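Side-chain contacts in hypothetical protein (Pseudomonas aeruginosa, PDB 2H9F), which belongs to the PrpF family and probably isomerises methylaconitate: residues A[120-124]-A[125-129]; A[253-256]-A[257-261]. All blocks are in the same frame, centred on the assembly; numbering follows the deposited sequence.

In the fold
The two contacts lie on opposite sides of the chain's centre, their own centres 49 Å apart and their nearest atoms about 35 Å apart. Both are local, between residues two to five apart in one continuous stretch. Interaction 1 is a surface turn in the loop between helix 106-118 and strand 131-139, where a carboxylate and two carbonyls collect three N-H groups and Val122 is the only buried residue among those that touch. Interaction 2 is the mostly buried last turns of helix 244-260, held by regular backbone bonds and set against strands 200-204 and 278-283. The first mixes side-chain and backbone polarity; the second relies on small residues, and its arginines find their partners outside the contact, Arg254 partly on its own helix.

Interaction 1 of 2, residues A[120-124]-A[125-129]; sequences GLVDP and ARIPE
An Asx turn at Asp123 leads into a single 3-10 turn, by which the loop after helix 106-118 changes direction on its way to strand 131-139. The carboxylate of Asp123 folds over the start of the turn: OD1 accepts the N-H of Ala125 at 3.0 Å, reached from well above the carboxylate plane (61°). Its CG stands anti to the backbone N (chi1 -180°), which carries OD1 along the chain toward Ala125, and the same oxygen lies 3.5 Å from Ala125 CB. Asp123 also serves through its backbone, since its O receives the N-H of Arg126 at 2.9 Å. One residue on, Pro124 O takes the N-H of Ile127 at 3.1 Å, completing the pair of bonds that defines the 3-10 turn. On the inner side the side chains of Val122 and Arg126 cross at about a right angle, with Val122 CG1 4.1 Å from Arg126 CB; the same methyl meets Ile127 CG1, also at 4.1 Å. Val122 and Ile127 both rest on Leu117 of helix 106-118, the helix that Gly120 ends in a Schellman motif. The bent chain of Arg126 turns from Asp123 to a salt bridge with Glu134 on strand 131-139. Helix end, short apolar patch and Asx-led 3-10 turn together make a compact helix-to-strand connection.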
# COMPACT_ATOMS: atom_id res chain seq x y z
N GLY A 120 -3.65 -26.11 -10.48
CA GLY A 120 -3.77 -27.41 -11.13
C GLY A 120 -2.43 -27.98 -11.49
O GLY A 120 -2.33 -28.77 -12.43
N LEU A 121 -1.38 -27.61 -10.76
CA LEU A 121 -0.05 -28.03 -11.18
C LEU A 121 0.44 -29.29 -10.45
O LEU A 121 1.50 -29.81 -10.75
CB LEU A 121 0.95 -26.89 -10.99
CG LEU A 121 0.76 -25.63 -11.84
CD1 LEU A 121 1.63 -24.51 -11.29
CD2 LEU A 121 1.10 -25.93 -13.28
N VAL A 122 -0.35 -29.77 -9.50
CA VAL A 122 0.04 -30.96 -8.73
C VAL A 122 -0.65 -32.22 -9.25
O VAL A 122 -1.84 -32.22 -9.51
CB VAL A 122 -0.24 -30.76 -7.23
CG1 VAL A 122 0.12 -32.01 -6.44
CG2 VAL A 122 0.53 -29.55 -6.73
N ASP A 123 0.11 -33.29 -9.41
CA ASP A 123 -0.43 -34.59 -9.81
C ASP A 123 -1.63 -34.89 -8.89
O ASP A 123 -1.52 -34.87 -7.67
CB ASP A 123 0.66 -35.65 -9.65
CG ASP A 123 0.22 -37.07 -10.04
OD1 ASP A 123 -0.97 -37.32 -10.38
OD2 ASP A 123 1.13 -37.94 -10.00
N PRO A 124 -2.80 -35.14 -9.48
CA PRO A 124 -3.96 -35.42 -8.63
C PRO A 124 -3.85 -36.69 -7.80
O PRO A 124 -4.56 -36.82 -6.79
CB PRO A 124 -5.10 -35.51 -9.63
CG PRO A 124 -4.47 -35.83 -10.90
CD PRO A 124 -3.13 -35.16 -10.91
N ALA A 125 -2.96 -37.61 -8.17
CA ALA A 125 -2.66 -38.76 -7.28
C ALA A 125 -2.17 -38.33 -5.89
O ALA A 125 -2.21 -39.12 -4.94
CB ALA A 125 -1.66 -39.75 -7.93
N ARG A 126 -1.67 -37.10 -5.78
CA ARG A 126 -1.11 -36.62 -4.53
C ARG A 126 -2.10 -35.83 -3.67
O ARG A 126 -1.73 -35.43 -2.59
CB ARG A 126 0.11 -35.73 -4.79
CG ARG A 126 1.24 -36.49 -5.45
CD ARG A 126 2.43 -35.59 -5.66
NE ARG A 126 3.02 -35.11 -4.42
CZ ARG A 126 3.80 -35.84 -3.62
NH1 ARG A 126 4.09 -37.09 -3.92
NH2 ARG A 126 4.29 -35.31 -2.52
N ILE A 127 -3.31 -35.59 -4.18
CA ILE A 127 -4.26 -34.67 -3.53
C ILE A 127 -5.38 -35.50 -2.93
O ILE A 127 -6.01 -36.29 -3.63
CB ILE A 127 -4.85 -33.65 -4.57
CG1 ILE A 127 -3.73 -32.97 -5.42
CG2 ILE A 127 -5.68 -32.61 -3.91
CD1 ILE A 127 -4.28 -31.90 -6.48
N PRO A 128 -5.62 -35.35 -1.63
CA PRO A 128 -6.69 -36.11 -1.03
C PRO A 128 -8.01 -35.41 -1.31
O PRO A 128 -8.02 -34.29 -1.79
CB PRO A 128 -6.38 -36.00 0.45
CG PRO A 128 -5.78 -34.65 0.60
CD PRO A 128 -4.94 -34.48 -0.64
N GLU A 129 -9.12 -36.05 -0.98
CA GLU A 129 -10.38 -35.33 -0.92
C GLU A 129 -10.37 -34.49 0.36
O GLU A 129 -10.68 -33.30 0.36
CB GLU A 129 -11.55 -36.31 -1.00
CG GLU A 129 -12.94 -35.71 -0.86
CD GLU A 129 -13.39 -34.84 -2.04
OE1 GLU A 129 -12.73 -34.77 -3.12
OE2 GLU A 129 -14.46 -34.22 -1.87

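Interaction 2 of 2, residues A[253-256]-A[257-261]; sequences IRVA and GALRM
The last turns of helix 244-260 join Ile253-Ala256 to the residues that follow, through consecutive i to i+4 bonds. The tight part is the backbone and the small residues Ala256, Gly257 and Ala258. Gly257 N meets Ile253 O at 3.0 Å with the carbonyl pointing almost straight at it (C=O...N 161°), and Ala258 N reaches Arg254 O at 2.9 Å. Bonds from Leu259 to Val255 and from Arg260 to Ala256 continue the pattern. The methyl of Ala258, its CB, sits 3.5 Å from Val255 O and also packs on Ile264 and Pro277. Ala256 is covered by Val204, and Ile253 by Leu202, Val204 and Ile279, so this side of the helix lies against strands 200-204 and 278-283. Arg254 is buried as well; its guanidinium is held by Glu251 and by the carbonyls of Arg273 and Pro277.

The side of Val255 and Leu259 is looser. One turn apart and both partly exposed, they meet at the ends of their branches, CG1 of Val255 to CD1 of Leu259 at 4.3 Å. Arg260, exposed at the helix end, follows Ala256 on the strand-facing flank; its chain bends at chi2 (66°) and runs along Leu202 and Met214 to a salt bridge with Asp200. Its root, CB, lies 3.4 Å from the carbonyl O of Ala256.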
# COMPACT_ATOMS: atom_id res chain seq x y z
N ILE A 253 26.96 -8.20 26.82
CA ILE A 253 26.89 -9.65 26.64
C ILE A 253 26.91 -9.96 25.15
O ILE A 253 27.67 -10.85 24.69
CB ILE A 253 25.65 -10.26 27.29
CG1 ILE A 253 25.58 -9.90 28.79
CG2 ILE A 253 25.72 -11.77 27.17
CD1 ILE A 253 24.36 -10.34 29.50
N ARG A 254 26.13 -9.20 24.38
CA ARG A 254 26.07 -9.40 22.95
C ARG A 254 27.47 -9.22 22.34
O ARG A 254 27.91 -10.01 21.53
CB ARG A 254 25.05 -8.43 22.31
CG ARG A 254 24.61 -8.82 20.88
CD ARG A 254 23.72 -7.75 20.20
NE ARG A 254 24.50 -6.57 19.82
CZ ARG A 254 25.23 -6.43 18.71
NH1 ARG A 254 25.27 -7.34 17.77
NH2 ARG A 254 25.89 -5.32 18.52
N VAL A 255 28.19 -8.18 22.77
CA VAL A 255 29.55 -7.90 22.25
C VAL A 255 30.55 -9.00 22.62
O VAL A 255 31.39 -9.42 21.80
CB VAL A 255 30.03 -6.49 22.75
CG1 VAL A 255 31.49 -6.23 22.40
CG2 VAL A 255 29.14 -5.40 22.16
N ALA A 256 30.48 -9.46 23.86
CA ALA A 256 31.30 -10.57 24.34
C ALA A 256 31.10 -11.83 23.45
O ALA A 256 32.07 -12.45 23.02
CB ALA A 256 30.98 -10.85 25.79
N GLY A 257 29.85 -12.16 23.16
CA GLY A 257 29.54 -13.29 22.27
C GLY A 257 30.00 -13.07 20.84
O GLY A 257 30.48 -14.00 20.19
N ALA A 258 29.87 -11.84 20.35
CA ALA A 258 30.34 -11.51 19.00
C ALA A 258 31.81 -11.76 18.90
O ALA A 258 32.29 -12.28 17.89
CB ALA A 258 30.08 -10.08 18.67
N LEU A 259 32.53 -11.32 19.92
CA LEU A 259 33.97 -11.50 19.98
C LEU A 259 34.31 -12.98 19.98
O LEU A 259 35.14 -13.44 19.20
CB LEU A 259 34.54 -10.85 21.24
CG LEU A 259 34.94 -9.38 21.10
CD1 LEU A 259 34.96 -8.72 22.46
CD2 LEU A 259 36.29 -9.25 20.39
N ARG A 260 33.67 -13.71 20.87
CA ARG A 260 33.92 -15.14 21.04
C ARG A 260 33.52 -15.95 19.79
O ARG A 260 34.16 -16.96 19.49
CB ARG A 260 33.18 -15.62 22.29
CG ARG A 260 33.37 -17.06 22.65
CD ARG A 260 34.78 -17.40 23.06
NE ARG A 260 34.81 -18.72 23.70
CZ ARG A 260 35.39 -19.82 23.20
NH1 ARG A 260 36.02 -19.85 22.00
NH2 ARG A 260 35.33 -20.94 23.93
N MSE A 261 32.49 -15.50 19.06
CA MSE A 261 32.06 -16.14 17.82
C MSE A 261 32.93 -15.76 16.61
O MSE A 261 32.74 -16.30 15.50
CB MSE A 261 30.61 -15.75 17.51
CG MSE A 261 29.61 -16.37 18.43
SE MSE A 261 27.85 -15.76 18.09
CE MSE A 261 27.24 -17.12 16.85